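Local coordinates for protein TBC1 domain family member 22A (Homo sapiens, PDB 2QFZ) that may act as a GTPase-activating protein for Rab-family proteins through its all-helical TBC domain, the part present in this chain, at residues Met58-Leu63 / Thr269-Pro274; Ser64-Ala69 / Gln79-Glu84; Arg293-Glu298 / Leu306-Asn311. All blocks are in the same frame, centred on the assembly; numbering follows the deposited sequence.

Interaction 1: residues Met58-Leu63 / Thr269-Pro274; sequences MTWKLL and TYQSEP
Leu63 in the last turn of helix 56-63 and Gln271 in the 269-274 segment bring the two backbones to 6.1 Å between their CA atoms, close enough for side chains to press on main chain. Leu63 points its CB at this turn, where the carbonyl O of Gln271 lies 3.8 Å from Leu63 CB and within similar reach of both Leu63 methyls. The branch end of Leu63 spreads further along the turn, its CD1 lying 4.1 Å from Ser272 OG. That hydroxyl has its hydrogen-bond partner in the backbone O of Asp268, and Leu63 CD1 only packs beside it. The turn itself is drawn in by the backbone bond from Ser272 N to Thr269 O, at 3.0 Å. One turn earlier on the helix stands Trp60. Its CG lies anti to the carbonyl carbon (chi1 -79°), which swings the indole beside the helix to where the long side chain of Gln271 arrives. Gln271 is extended beyond CG and brings its terminal amide over one face of the indole, with Gln271 CD 4.1 Å from Trp60 CG. The two chains cross at about a right angle and the amide plane stands 71° from the ring, an upright rather than stacked approach. Trp60 NE1 is hydrogen-bonded to Asp268 OD1, fixing the turn of the indole. Trp60 is the tryptophan of the R-x-x-x-W signature of TBC domains, and this buried contact closes helix 56-63 onto the turn at the end of helix 260-270 across some 200 residues of that all-helical fold.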
ATOM      1  N   MET A  58      -4.351 -12.555  -9.058  1.00 19.94           N
ATOM      2  CA  MET A  58      -4.706 -13.752  -8.248  1.00 21.56           C
ATOM      3  C   MET A  58      -3.696 -14.013  -7.104  1.00 20.08           C
ATOM      4  O   MET A  58      -4.072 -14.509  -6.036  1.00 13.53           O
ATOM      5  CB  MET A  58      -4.804 -14.980  -9.154  1.00 25.41           C
ATOM      6  CG  MET A  58      -5.189 -16.308  -8.465  1.00 28.84           C
ATOM      7  SD  MET A  58      -6.690 -16.308  -7.430  1.00 37.65           S
ATOM      8  CE  MET A  58      -7.959 -15.893  -8.655  1.00 41.81           C
ATOM      9  N   THR A  59      -2.398 -13.769  -7.351  1.00 14.17           N
ATOM     10  CA  THR A  59      -1.397 -13.901  -6.282  1.00 17.17           C
ATOM     11  C   THR A  59      -1.724 -12.987  -5.077  1.00 18.99           C
ATOM     12  O   THR A  59      -1.801 -13.463  -3.950  1.00 21.62           O
ATOM     13  CB  THR A  59       0.035 -13.692  -6.797  1.00 17.89           C
ATOM     14  OG1 THR A  59       0.305 -14.604  -7.862  1.00 19.53           O
ATOM     15  CG2 THR A  59       1.084 -13.931  -5.689  1.00 19.95           C
ATOM     16  N   TRP A  60      -1.951 -11.694  -5.314  1.00 17.40           N
ATOM     17  CA  TRP A  60      -2.379 -10.791  -4.233  1.00 18.27           C
ATOM     18  C   TRP A  60      -3.627 -11.268  -3.490  1.00 17.34           C
ATOM     19  O   TRP A  60      -3.712 -11.211  -2.234  1.00 18.76           O
ATOM     20  CB  TRP A  60      -2.617  -9.376  -4.781  1.00 15.33           C
ATOM     21  CG  TRP A  60      -1.394  -8.563  -5.000  1.00 12.31           C
ATOM     22  CD1 TRP A  60      -0.141  -9.013  -5.202  1.00 15.28           C
ATOM     23  CD2 TRP A  60      -1.319  -7.124  -5.071  1.00 14.18           C
ATOM     24  NE1 TRP A  60       0.734  -7.965  -5.342  1.00 13.42           N
ATOM     25  CE2 TRP A  60       0.038  -6.790  -5.272  1.00  9.53           C
ATOM     26  CE3 TRP A  60      -2.243  -6.096  -4.883  1.00 13.49           C
ATOM     27  CZ2 TRP A  60       0.485  -5.470  -5.336  1.00 15.11           C
ATOM     28  CZ3 TRP A  60      -1.802  -4.773  -4.959  1.00 12.95           C
ATOM     29  CH2 TRP A  60      -0.451  -4.475  -5.195  1.00 13.27           C
ATOM     30  N   LYS A  61      -4.608 -11.728  -4.244  1.00 18.40           N
ATOM     31  CA  LYS A  61      -5.800 -12.312  -3.633  1.00 20.93           C
ATOM     32  C   LYS A  61      -5.526 -13.514  -2.752  1.00 20.34           C
ATOM     33  O   LYS A  61      -6.144 -13.649  -1.691  1.00 24.15           O
ATOM     34  CB  LYS A  61      -6.855 -12.643  -4.672  1.00 19.04           C
ATOM     35  CG  LYS A  61      -7.460 -11.403  -5.280  1.00 25.03           C
ATOM     36  CD  LYS A  61      -8.486 -11.741  -6.381  1.00 27.93           C
ATOM     37  CE  LYS A  61      -8.561 -10.602  -7.366  1.00 31.47           C
ATOM     38  NZ  LYS A  61      -9.720 -10.784  -8.272  1.00 37.67           N
ATOM     39  N   LEU A  62      -4.616 -14.388  -3.157  1.00 19.41           N
ATOM     40  CA  LEU A  62      -4.282 -15.536  -2.320  1.00 19.64           C
ATOM     41  C   LEU A  62      -3.433 -15.183  -1.089  1.00 22.89           C
ATOM     42  O   LEU A  62      -3.698 -15.697   0.020  1.00 18.81           O
ATOM     43  CB  LEU A  62      -3.601 -16.647  -3.107  1.00 17.50           C
ATOM     44  CG  LEU A  62      -4.513 -17.344  -4.099  1.00 21.99           C
ATOM     45  CD1 LEU A  62      -3.672 -18.139  -5.115  1.00 20.74           C
ATOM     46  CD2 LEU A  62      -5.573 -18.239  -3.355  1.00 17.68           C
ATOM     47  N   LEU A  63      -2.433 -14.329  -1.287  1.00 23.03           N
ATOM     48  CA  LEU A  63      -1.497 -13.959  -0.228  1.00 26.13           C
ATOM     49  C   LEU A  63      -2.170 -13.112   0.850  1.00 24.63           C
ATOM     50  O   LEU A  63      -1.818 -13.217   2.002  1.00 30.61           O
ATOM     51  CB  LEU A  63      -0.273 -13.227  -0.805  1.00 27.35           C
ATOM     52  CG  LEU A  63       0.771 -14.030  -1.561  1.00 26.66           C
ATOM     53  CD1 LEU A  63       1.864 -13.111  -2.132  1.00 23.72           C
ATOM     54  CD2 LEU A  63       1.372 -15.064  -0.663  1.00 28.70           C
ATOM     55  N   THR A 269       6.216  -7.653  -2.041  1.00 20.54           N
ATOM     56  CA  THR A 269       7.009  -8.090  -0.918  1.00 19.49           C
ATOM     57  C   THR A 269       6.318  -7.916   0.411  1.00 17.96           C
ATOM     58  O   THR A 269       6.425  -8.803   1.269  1.00 22.29           O
ATOM     59  CB  THR A 269       8.346  -7.354  -0.909  1.00 20.95           C
ATOM     60  OG1 THR A 269       8.960  -7.599  -2.163  1.00 21.84           O
ATOM     61  CG2 THR A 269       9.267  -7.885   0.219  1.00 21.36           C
ATOM     62  N   TYR A 270       5.623  -6.782   0.619  1.00 17.50           N
ATOM     63  CA  TYR A 270       4.828  -6.634   1.856  1.00 20.18           C
ATOM     64  C   TYR A 270       3.856  -7.793   2.095  1.00 22.04           C
ATOM     65  O   TYR A 270       3.644  -8.206   3.238  1.00 22.51           O
ATOM     66  CB  TYR A 270       4.060  -5.307   1.949  1.00 22.65           C
ATOM     67  CG  TYR A 270       4.904  -4.068   2.205  1.00 25.93           C
ATOM     68  CD1 TYR A 270       6.266  -4.147   2.425  1.00 28.15           C
ATOM     69  CD2 TYR A 270       4.323  -2.811   2.235  1.00 28.35           C
ATOM     70  CE1 TYR A 270       7.023  -3.015   2.657  1.00 30.61           C
ATOM     71  CE2 TYR A 270       5.074  -1.664   2.458  1.00 25.90           C
ATOM     72  CZ  TYR A 270       6.423  -1.784   2.665  1.00 27.76           C
ATOM     73  OH  TYR A 270       7.183  -0.711   2.883  1.00 26.18           O
ATOM     74  N   GLN A 271       3.236  -8.285   1.037  1.00 24.80           N
ATOM     75  CA  GLN A 271       2.257  -9.378   1.159  1.00 29.55           C
ATOM     76  C   GLN A 271       2.926 -10.772   1.318  1.00 29.80           C
ATOM     77  O   GLN A 271       2.267 -11.730   1.639  1.00 35.10           O
ATOM     78  CB  GLN A 271       1.305  -9.344  -0.046  1.00 33.94           C
ATOM     79  CG  GLN A 271       0.078  -8.528   0.238  1.00 38.71           C
ATOM     80  CD  GLN A 271      -0.624  -8.076  -0.970  1.00 44.35           C
ATOM     81  OE1 GLN A 271       0.004  -7.815  -1.986  1.00 51.36           O
ATOM     82  NE2 GLN A 271      -1.945  -7.931  -0.878  1.00 45.33           N
ATOM     83  N   SER A 272       4.227 -10.858   1.061  1.00 30.05           N
ATOM     84  CA  SER A 272       5.002 -12.089   1.187  1.00 31.77           C
ATOM     85  C   SER A 272       5.591 -12.232   2.566  1.00 35.54           C
ATOM     86  O   SER A 272       5.910 -13.332   2.995  1.00 36.73           O
ATOM     87  CB  SER A 272       6.147 -12.074   0.216  1.00 29.60           C
ATOM     88  OG  SER A 272       5.673 -12.039  -1.105  1.00 35.07           O
ATOM     89  N   GLU A 273       5.752 -11.093   3.242  1.00 37.94           N
ATOM     90  CA  GLU A 273       6.391 -11.022   4.549  1.00 39.27           C
ATOM     91  C   GLU A 273       5.390 -11.235   5.659  1.00 36.66           C
ATOM     92  O   GLU A 273       4.209 -10.871   5.535  1.00 30.97           O
ATOM     93  CB  GLU A 273       7.071  -9.652   4.758  1.00 39.47           C
ATOM     94  CG  GLU A 273       8.429  -9.538   4.139  1.00 40.49           C
ATOM     95  CD  GLU A 273       9.510 -10.272   4.946  1.00 40.46           C
ATOM     96  OE1 GLU A 273       9.608 -10.052   6.158  1.00 40.67           O
ATOM     97  OE2 GLU A 273      10.261 -11.066   4.356  1.00 41.58           O
ATOM     98  N   PRO A 274       5.852 -11.839   6.760  1.00 38.46           N
ATOM     99  CA  PRO A 274       5.014 -11.819   7.935  1.00 38.43           C
ATOM    100  C   PRO A 274       4.912 -10.376   8.452  1.00 36.54           C
ATOM    101  O   PRO A 274       5.937  -9.669   8.565  1.00 37.99           O
ATOM    102  CB  PRO A 274       5.721 -12.775   8.900  1.00 39.97           C
ATOM    103  CG  PRO A 274       7.091 -12.868   8.454  1.00 39.42           C
ATOM    104  CD  PRO A 274       7.118 -12.562   6.982  1.00 41.49           C
TER

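Interaction 2: residues Ser64-Ala69 / Gln79-Glu84; sequences SGYLPA and QRKQKE
Lys81 reaches from helix 74-91 to the backbone carbonyl of Tyr66, one residue past the Schellman motif in which Gly65, with its positive phi, ends helix 56-63. Lys81 NZ donates to Tyr66 O at 2.7 Å, the single hydrogen bond between the two segments. The ammonium meets that oxygen at a C=O...N angle of 125°, tilted 23° from the carbonyl plane. From CG outward the lysine chain is fully extended, and it slides past the Tyr66 side chain in the opposite sense: the lysine runs toward the loop while the tyrosine runs toward the helix. In passing, Lys81 CD comes obliquely to the ring, 3.5 Å from Tyr66 CE1. With an alanine here, the Tyr66 carbonyl would probably be left without its charged donor and the CD1-CE1 side of the phenol without its methylene neighbour. Tyr66 holds its CG anti to the backbone N (chi1 177°), which sends the ring between Lys81 and helix 181-200. There Trp193 meets it with nearly aligned ring planes, and Trp193 NE1 bonds to the backbone O of Lys81. Asp190 fixes the far end of the ring: its OD1 is hydrogen-bonded to both Tyr66 OH and Gln82 NE2. Gln82 thus shares an acceptor with the phenol while crossing it at about a right angle, and Gln82 CG lies 4.0 Å from Tyr66 OH.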
ATOM      1  N   SER A  64      -3.176 -12.323   0.483  1.00 26.44           N
ATOM      2  CA  SER A  64      -3.963 -11.583   1.455  1.00 26.43           C
ATOM      3  C   SER A  64      -5.038 -12.408   2.167  1.00 28.77           C
ATOM      4  O   SER A  64      -5.699 -11.890   3.069  1.00 32.44           O
ATOM      5  CB  SER A  64      -4.698 -10.462   0.773  1.00 25.30           C
ATOM      6  OG  SER A  64      -5.752 -11.030  -0.002  1.00 26.42           O
ATOM      7  N   GLY A  65      -5.259 -13.647   1.735  1.00 28.24           N
ATOM      8  CA  GLY A  65      -6.306 -14.497   2.297  1.00 28.37           C
ATOM      9  C   GLY A  65      -7.721 -14.216   1.815  1.00 27.20           C
ATOM     10  O   GLY A  65      -8.690 -14.660   2.426  1.00 27.70           O
ATOM     11  N   TYR A  66      -7.862 -13.462   0.741  1.00 26.53           N
ATOM     12  CA  TYR A  66      -9.198 -13.160   0.195  1.00 24.56           C
ATOM     13  C   TYR A  66      -9.788 -14.428  -0.466  1.00 25.88           C
ATOM     14  O   TYR A  66     -10.962 -14.758  -0.278  1.00 25.75           O
ATOM     15  CB  TYR A  66      -9.087 -11.994  -0.795  1.00 22.79           C
ATOM     16  CG  TYR A  66     -10.351 -11.594  -1.497  1.00 21.21           C
ATOM     17  CD1 TYR A  66     -11.519 -11.377  -0.793  1.00 21.76           C
ATOM     18  CD2 TYR A  66     -10.369 -11.406  -2.891  1.00 17.62           C
ATOM     19  CE1 TYR A  66     -12.722 -11.006  -1.467  1.00 18.92           C
ATOM     20  CE2 TYR A  66     -11.546 -11.017  -3.561  1.00 17.63           C
ATOM     21  CZ  TYR A  66     -12.722 -10.835  -2.828  1.00 17.72           C
ATOM     22  OH  TYR A  66     -13.886 -10.436  -3.448  1.00 19.88           O
ATOM     23  N   LEU A  67      -8.959 -15.120  -1.239  1.00 25.74           N
ATOM     24  CA  LEU A  67      -9.345 -16.345  -1.843  1.00 25.94           C
ATOM     25  C   LEU A  67      -8.590 -17.495  -1.194  1.00 27.49           C
ATOM     26  O   LEU A  67      -7.427 -17.336  -0.807  1.00 26.40           O
ATOM     27  CB  LEU A  67      -9.091 -16.323  -3.337  1.00 27.86           C
ATOM     28  CG  LEU A  67     -10.033 -15.420  -4.150  1.00 31.94           C
ATOM     29  CD1 LEU A  67      -9.781 -15.624  -5.616  1.00 33.24           C
ATOM     30  CD2 LEU A  67     -11.499 -15.642  -3.819  1.00 30.55           C
ATOM     31  N   PRO A  68      -9.268 -18.647  -1.057  1.00 23.67           N
ATOM     32  CA  PRO A  68      -8.714 -19.894  -0.500  1.00 24.71           C
ATOM     33  C   PRO A  68      -7.666 -20.542  -1.377  1.00 21.75           C
ATOM     34  O   PRO A  68      -7.715 -20.392  -2.611  1.00 18.97           O
ATOM     35  CB  PRO A  68      -9.945 -20.797  -0.364  1.00 25.87           C
ATOM     36  CG  PRO A  68     -10.962 -20.227  -1.282  1.00 22.47           C
ATOM     37  CD  PRO A  68     -10.687 -18.781  -1.416  1.00 21.17           C
ATOM     38  N   ALA A  69      -6.724 -21.225  -0.721  1.00 18.67           N
ATOM     39  CA  ALA A  69      -5.661 -21.988  -1.359  1.00 23.54           C
ATOM     40  C   ALA A  69      -6.210 -23.140  -2.204  1.00 24.47           C
ATOM     41  O   ALA A  69      -5.635 -23.487  -3.239  1.00 25.63           O
ATOM     42  CB  ALA A  69      -4.706 -22.525  -0.303  1.00 24.69           C
ATOM     43  N   GLN A  79     -17.648 -15.362  -5.458  1.00 22.09           N
ATOM     44  CA  GLN A  79     -19.005 -14.917  -5.655  1.00 24.04           C
ATOM     45  C   GLN A  79     -19.694 -14.548  -4.331  1.00 18.56           C
ATOM     46  O   GLN A  79     -20.386 -13.558  -4.251  1.00 21.39           O
ATOM     47  CB  GLN A  79     -19.844 -15.956  -6.412  1.00 28.94           C
ATOM     48  CG  GLN A  79     -21.137 -15.338  -6.926  1.00 35.12           C
ATOM     49  CD  GLN A  79     -22.229 -16.354  -7.308  1.00 42.37           C
ATOM     50  OE1 GLN A  79     -22.535 -17.287  -6.551  1.00 44.35           O
ATOM     51  NE2 GLN A  79     -22.856 -16.135  -8.481  1.00 46.27           N
ATOM     52  N   ARG A  80     -19.522 -15.340  -3.292  1.00 21.03           N
ATOM     53  CA  ARG A  80     -20.213 -15.002  -2.022  1.00 24.83           C
ATOM     54  C   ARG A  80     -19.668 -13.723  -1.370  1.00 21.22           C
ATOM     55  O   ARG A  80     -20.449 -12.907  -0.897  1.00 21.87           O
ATOM     56  CB  ARG A  80     -20.216 -16.202  -1.070  1.00 25.07           C
ATOM     57  CG  ARG A  80     -21.010 -17.344  -1.712  1.00 31.36           C
ATOM     58  CD  ARG A  80     -21.474 -18.353  -0.808  1.00 31.76           C
ATOM     59  NE  ARG A  80     -20.737 -19.610  -0.830  1.00 36.86           N
ATOM     60  CZ  ARG A  80     -21.278 -20.830  -1.013  1.00 30.18           C
ATOM     61  NH1 ARG A  80     -20.516 -21.897  -0.943  1.00 29.24           N
ATOM     62  NH2 ARG A  80     -22.546 -20.990  -1.300  1.00 34.35           N
ATOM     63  N   LYS A  81     -18.349 -13.517  -1.399  1.00 21.53           N
ATOM     64  CA  LYS A  81     -17.773 -12.260  -0.836  1.00 20.83           C
ATOM     65  C   LYS A  81     -18.174 -11.048  -1.658  1.00 17.46           C
ATOM     66  O   LYS A  81     -18.453  -9.997  -1.119  1.00 18.38           O
ATOM     67  CB  LYS A  81     -16.266 -12.369  -0.684  1.00 23.31           C
ATOM     68  CG  LYS A  81     -15.828 -13.329   0.391  1.00 24.66           C
ATOM     69  CD  LYS A  81     -14.348 -13.271   0.623  1.00 27.34           C
ATOM     70  CE  LYS A  81     -13.876 -14.255   1.687  1.00 31.25           C
ATOM     71  NZ  LYS A  81     -12.389 -14.190   1.932  1.00 31.35           N
ATOM     72  N   GLN A  82     -18.229 -11.187  -2.980  1.00 20.85           N
ATOM     73  CA  GLN A  82     -18.695 -10.093  -3.808  1.00 20.38           C
ATOM     74  C   GLN A  82     -20.169  -9.743  -3.489  1.00 21.30           C
ATOM     75  O   GLN A  82     -20.496  -8.582  -3.305  1.00 18.51           O
ATOM     76  CB  GLN A  82     -18.520 -10.414  -5.293  1.00 23.95           C
ATOM     77  CG  GLN A  82     -17.066 -10.258  -5.800  1.00 26.03           C
ATOM     78  CD  GLN A  82     -16.814 -11.019  -7.067  1.00 30.38           C
ATOM     79  OE1 GLN A  82     -17.678 -11.774  -7.545  1.00 27.65           O
ATOM     80  NE2 GLN A  82     -15.621 -10.841  -7.625  1.00 26.28           N
ATOM     81  N   LYS A  83     -21.045 -10.754  -3.404  1.00 19.14           N
ATOM     82  CA  LYS A  83     -22.438 -10.501  -3.036  1.00 22.05           C
ATOM     83  C   LYS A  83     -22.558  -9.827  -1.683  1.00 19.21           C
ATOM     84  O   LYS A  83     -23.412  -8.998  -1.489  1.00 22.35           O
ATOM     85  CB  LYS A  83     -23.238 -11.810  -3.016  1.00 29.96           C
ATOM     86  CG  LYS A  83     -23.475 -12.357  -4.407  1.00 35.24           C
ATOM     87  CD  LYS A  83     -24.394 -13.554  -4.401  1.00 38.73           C
ATOM     88  CE  LYS A  83     -24.544 -14.091  -5.797  1.00 43.53           C
ATOM     89  NZ  LYS A  83     -24.977 -13.017  -6.757  1.00 47.47           N
ATOM     90  N   GLU A  84     -21.702 -10.185  -0.728  1.00 23.65           N
ATOM     91  CA  GLU A  84     -21.777  -9.561   0.611  1.00 25.13           C
ATOM     92  C   GLU A  84     -21.511  -8.047   0.524  1.00 24.64           C
ATOM     93  O   GLU A  84     -22.164  -7.250   1.201  1.00 24.01           O
ATOM     94  CB  GLU A  84     -20.803 -10.256   1.571  1.00 26.41           C
ATOM     95  CG  GLU A  84     -20.728  -9.654   2.946  1.00 31.39           C
TER

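Interaction 3: residues Arg293-Glu298 / Leu306-Asn311; sequences RKEILE and LLFLQN
Glu295 is the first residue of helix 293-298 to meet segment 306-311, and it does so through its aliphatic part. Its CB sits 3.5 Å from Phe308 CZ, oblique to the ring, and Glu295 CG adds a looser touch on the same atom. A bend at chi2 (96°) then leads the carboxylate away from the other segment. Next in line, Ile296 touches both Phe308 and Leu309. Its CG1 lies at the edge of the phenyl ring, near the ring plane, 4.3 Å from Phe308 CE2, while Ile296 CD1 continues to Leu309 CD2 at 4.0 Å; these two branched chains cross at about a right angle. Phe308 can reach across because its CG is anti to the backbone N (chi1 179°), carrying CZ and CE2 to the flank of the helix. Across the contact everything is apolar, with no hydrogen bond between the segments. Beyond Leu309 the chain turns off, and Asn311 folds back on its own turn: ND2 bonds to Leu307 O at 2.6 Å, in the carbonyl plane and on a lone pair, with a nearly straight N-H...O angle of 169°. Helices 293-298 and 302-309, consecutive in the chain and roughly antiparallel, form a helical hairpin in the C-terminal part of the all-helical TBC fold. Ile296 and Leu309 both touch Leu289 of helix 276-291; from helix 229-237 His234 packs against Ile296 and Leu235 against Leu309, and Phe245 of helix 242-251 packs against Leu309.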
ATOM      1  N   ARG A 293      21.525   9.442   2.427  1.00 24.10           N
ATOM      2  CA  ARG A 293      22.299   9.932   3.510  1.00 27.93           C
ATOM      3  C   ARG A 293      23.262  11.049   3.040  1.00 30.86           C
ATOM      4  O   ARG A 293      23.476  12.011   3.776  1.00 30.82           O
ATOM      5  CB  ARG A 293      23.027   8.804   4.234  1.00 30.28           C
ATOM      6  CG  ARG A 293      24.034   8.020   3.421  1.00 33.17           C
ATOM      7  CD  ARG A 293      24.737   6.956   4.298  1.00 35.25           C
ATOM      8  NE  ARG A 293      25.086   7.444   5.636  1.00 38.36           N
ATOM      9  CZ  ARG A 293      26.209   8.099   5.969  1.00 39.81           C
ATOM     10  NH1 ARG A 293      27.162   8.385   5.077  1.00 38.61           N
ATOM     11  NH2 ARG A 293      26.380   8.475   7.232  1.00 40.07           N
ATOM     12  N   LYS A 294      23.796  10.928   1.817  1.00 35.69           N
ATOM     13  CA  LYS A 294      24.764  11.890   1.249  1.00 33.12           C
ATOM     14  C   LYS A 294      24.153  13.272   1.068  1.00 31.60           C
ATOM     15  O   LYS A 294      24.691  14.263   1.549  1.00 31.60           O
ATOM     16  CB  LYS A 294      25.280  11.367  -0.115  1.00 37.73           C
ATOM     17  CG  LYS A 294      26.106  12.381  -0.975  1.00 39.20           C
ATOM     18  N   GLU A 295      23.024  13.335   0.370  1.00 29.99           N
ATOM     19  CA  GLU A 295      22.281  14.576   0.223  1.00 27.95           C
ATOM     20  C   GLU A 295      21.727  15.173   1.557  1.00 26.58           C
ATOM     21  O   GLU A 295      21.638  16.381   1.673  1.00 29.61           O
ATOM     22  CB  GLU A 295      21.139  14.383  -0.769  1.00 33.95           C
ATOM     23  CG  GLU A 295      21.585  14.073  -2.202  1.00 35.60           C
ATOM     24  CD  GLU A 295      21.616  12.586  -2.563  1.00 40.45           C
ATOM     25  OE1 GLU A 295      21.993  11.737  -1.719  1.00 39.59           O
ATOM     26  OE2 GLU A 295      21.262  12.274  -3.730  1.00 46.13           O
ATOM     27  N   ILE A 296      21.347  14.326   2.525  1.00 22.91           N
ATOM     28  CA  ILE A 296      20.919  14.756   3.868  1.00 22.93           C
ATOM     29  C   ILE A 296      22.051  15.449   4.632  1.00 23.32           C
ATOM     30  O   ILE A 296      21.898  16.548   5.118  1.00 25.88           O
ATOM     31  CB  ILE A 296      20.403  13.544   4.745  1.00 21.76           C
ATOM     32  CG1 ILE A 296      19.044  13.048   4.273  1.00 24.41           C
ATOM     33  CG2 ILE A 296      20.303  13.913   6.253  1.00 24.42           C
ATOM     34  CD1 ILE A 296      18.629  11.680   4.891  1.00 20.96           C
ATOM     35  N   LEU A 297      23.172  14.770   4.747  1.00 23.72           N
ATOM     36  CA  LEU A 297      24.344  15.262   5.447  1.00 27.12           C
ATOM     37  C   LEU A 297      25.034  16.512   4.821  1.00 30.10           C
ATOM     38  O   LEU A 297      25.735  17.242   5.528  1.00 31.73           O
ATOM     39  CB  LEU A 297      25.342  14.126   5.575  1.00 27.08           C
ATOM     40  CG  LEU A 297      24.888  12.965   6.491  1.00 28.90           C
ATOM     41  CD1 LEU A 297      25.734  11.677   6.230  1.00 28.68           C
ATOM     42  CD2 LEU A 297      24.973  13.368   7.928  1.00 28.56           C
ATOM     43  N   GLU A 298      24.805  16.754   3.527  1.00 29.11           N
ATOM     44  CA  GLU A 298      25.287  17.939   2.835  1.00 30.94           C
ATOM     45  C   GLU A 298      24.336  19.119   3.004  1.00 35.17           C
ATOM     46  O   GLU A 298      24.738  20.280   2.812  1.00 32.92           O
ATOM     47  CB  GLU A 298      25.408  17.658   1.337  1.00 28.68           C
ATOM     48  N   LEU A 306      14.055  19.715   5.491  1.00 24.26           N
ATOM     49  CA  LEU A 306      12.681  19.235   5.580  1.00 23.70           C
ATOM     50  C   LEU A 306      11.994  19.126   4.176  1.00 22.64           C
ATOM     51  O   LEU A 306      11.402  18.115   3.885  1.00 17.36           O
ATOM     52  CB  LEU A 306      11.870  20.098   6.579  1.00 21.78           C
ATOM     53  CG  LEU A 306      10.422  19.676   6.847  1.00 22.25           C
ATOM     54  CD1 LEU A 306      10.342  18.150   7.127  1.00 18.56           C
ATOM     55  CD2 LEU A 306       9.828  20.450   7.951  1.00 24.41           C
ATOM     56  N   LEU A 307      12.129  20.130   3.309  1.00 20.81           N
ATOM     57  CA  LEU A 307      11.572  20.066   1.934  1.00 25.01           C
ATOM     58  C   LEU A 307      12.032  18.879   1.134  1.00 23.45           C
ATOM     59  O   LEU A 307      11.223  18.280   0.458  1.00 22.89           O
ATOM     60  CB  LEU A 307      11.859  21.321   1.108  1.00 27.45           C
ATOM     61  CG  LEU A 307      11.010  22.526   1.535  1.00 33.53           C
ATOM     62  CD1 LEU A 307      11.788  23.814   1.220  1.00 35.55           C
ATOM     63  CD2 LEU A 307       9.602  22.538   0.891  1.00 33.80           C
ATOM     64  N   PHE A 308      13.328  18.574   1.221  1.00 22.98           N
ATOM     65  CA  PHE A 308      13.971  17.436   0.562  1.00 25.38           C
ATOM     66  C   PHE A 308      13.398  16.092   1.079  1.00 26.36           C
ATOM     67  O   PHE A 308      13.034  15.233   0.299  1.00 25.04           O
ATOM     68  CB  PHE A 308      15.502  17.493   0.811  1.00 23.93           C
ATOM     69  CG  PHE A 308      16.261  16.364   0.193  1.00 25.54           C
ATOM     70  CD1 PHE A 308      16.428  16.292  -1.192  1.00 24.61           C
ATOM     71  CD2 PHE A 308      16.833  15.365   0.984  1.00 26.53           C
ATOM     72  CE1 PHE A 308      17.129  15.240  -1.772  1.00 25.11           C
ATOM     73  CE2 PHE A 308      17.527  14.302   0.399  1.00 25.97           C
ATOM     74  CZ  PHE A 308      17.684  14.265  -1.002  1.00 23.96           C
ATOM     75  N   LEU A 309      13.324  15.938   2.402  1.00 24.54           N
ATOM     76  CA  LEU A 309      12.850  14.692   3.025  1.00 23.93           C
ATOM     77  C   LEU A 309      11.370  14.429   2.681  1.00 25.26           C
ATOM     78  O   LEU A 309      10.922  13.273   2.650  1.00 28.19           O
ATOM     79  CB  LEU A 309      13.023  14.753   4.535  1.00 22.27           C
ATOM     80  CG  LEU A 309      14.446  14.621   5.102  1.00 24.95           C
ATOM     81  CD1 LEU A 309      14.534  14.993   6.598  1.00 23.47           C
ATOM     82  CD2 LEU A 309      14.942  13.212   4.899  1.00 26.05           C
ATOM     83  N   GLN A 310      10.637  15.519   2.453  1.00 23.28           N
ATOM     84  CA  GLN A 310       9.232  15.482   2.087  1.00 24.06           C
ATOM     85  C   GLN A 310       9.050  15.367   0.594  1.00 27.00           C
ATOM     86  O   GLN A 310       7.939  15.217   0.146  1.00 26.36           O
ATOM     87  CB  GLN A 310       8.526  16.748   2.575  1.00 23.80           C
ATOM     88  CG  GLN A 310       8.278  16.811   4.029  1.00 24.82           C
ATOM     89  CD  GLN A 310       7.636  18.123   4.479  1.00 26.07           C
ATOM     90  OE1 GLN A 310       7.749  19.152   3.810  1.00 26.09           O
ATOM     91  NE2 GLN A 310       6.983  18.091   5.640  1.00 26.76           N
ATOM     92  N   ASN A 311      10.137  15.475  -0.181  1.00 32.40           N
ATOM     93  CA  ASN A 311      10.062  15.493  -1.651  1.00 31.98           C
ATOM     94  C   ASN A 311      11.242  14.770  -2.258  1.00 29.12           C
ATOM     95  O   ASN A 311      11.946  15.315  -3.096  1.00 33.82           O
ATOM     96  CB  ASN A 311      10.039  16.926  -2.178  1.00 34.32           C
ATOM     97  CG  ASN A 311       8.804  17.701  -1.742  1.00 36.46           C
ATOM     98  OD1 ASN A 311       7.757  17.642  -2.399  1.00 40.10           O
ATOM     99  ND2 ASN A 311       8.934  18.478  -0.668  1.00 30.56           N
TER

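Interactions 1 and 2 adjoin, their centres about 15 Å apart: helix 56-63 of interaction 1 runs straight into the loop of interaction 2, which is nested inside the long chain span that interaction 1 closes. Lys61 O probably accepts a hydrogen bond from Leu67 N at the join. Asp190 ties them further, pairing with Lys61 as well as with Tyr66 and Gln82. Interaction 1 is the most buried, an amide on an indole and leucine against backbone; interaction 2, partly buried, relies on a charged donor. Interaction 3 lies on the opposite side of the chain's centre, its centre about 32 Å from that of interaction 1, and joins two short helices through apolar groups alone.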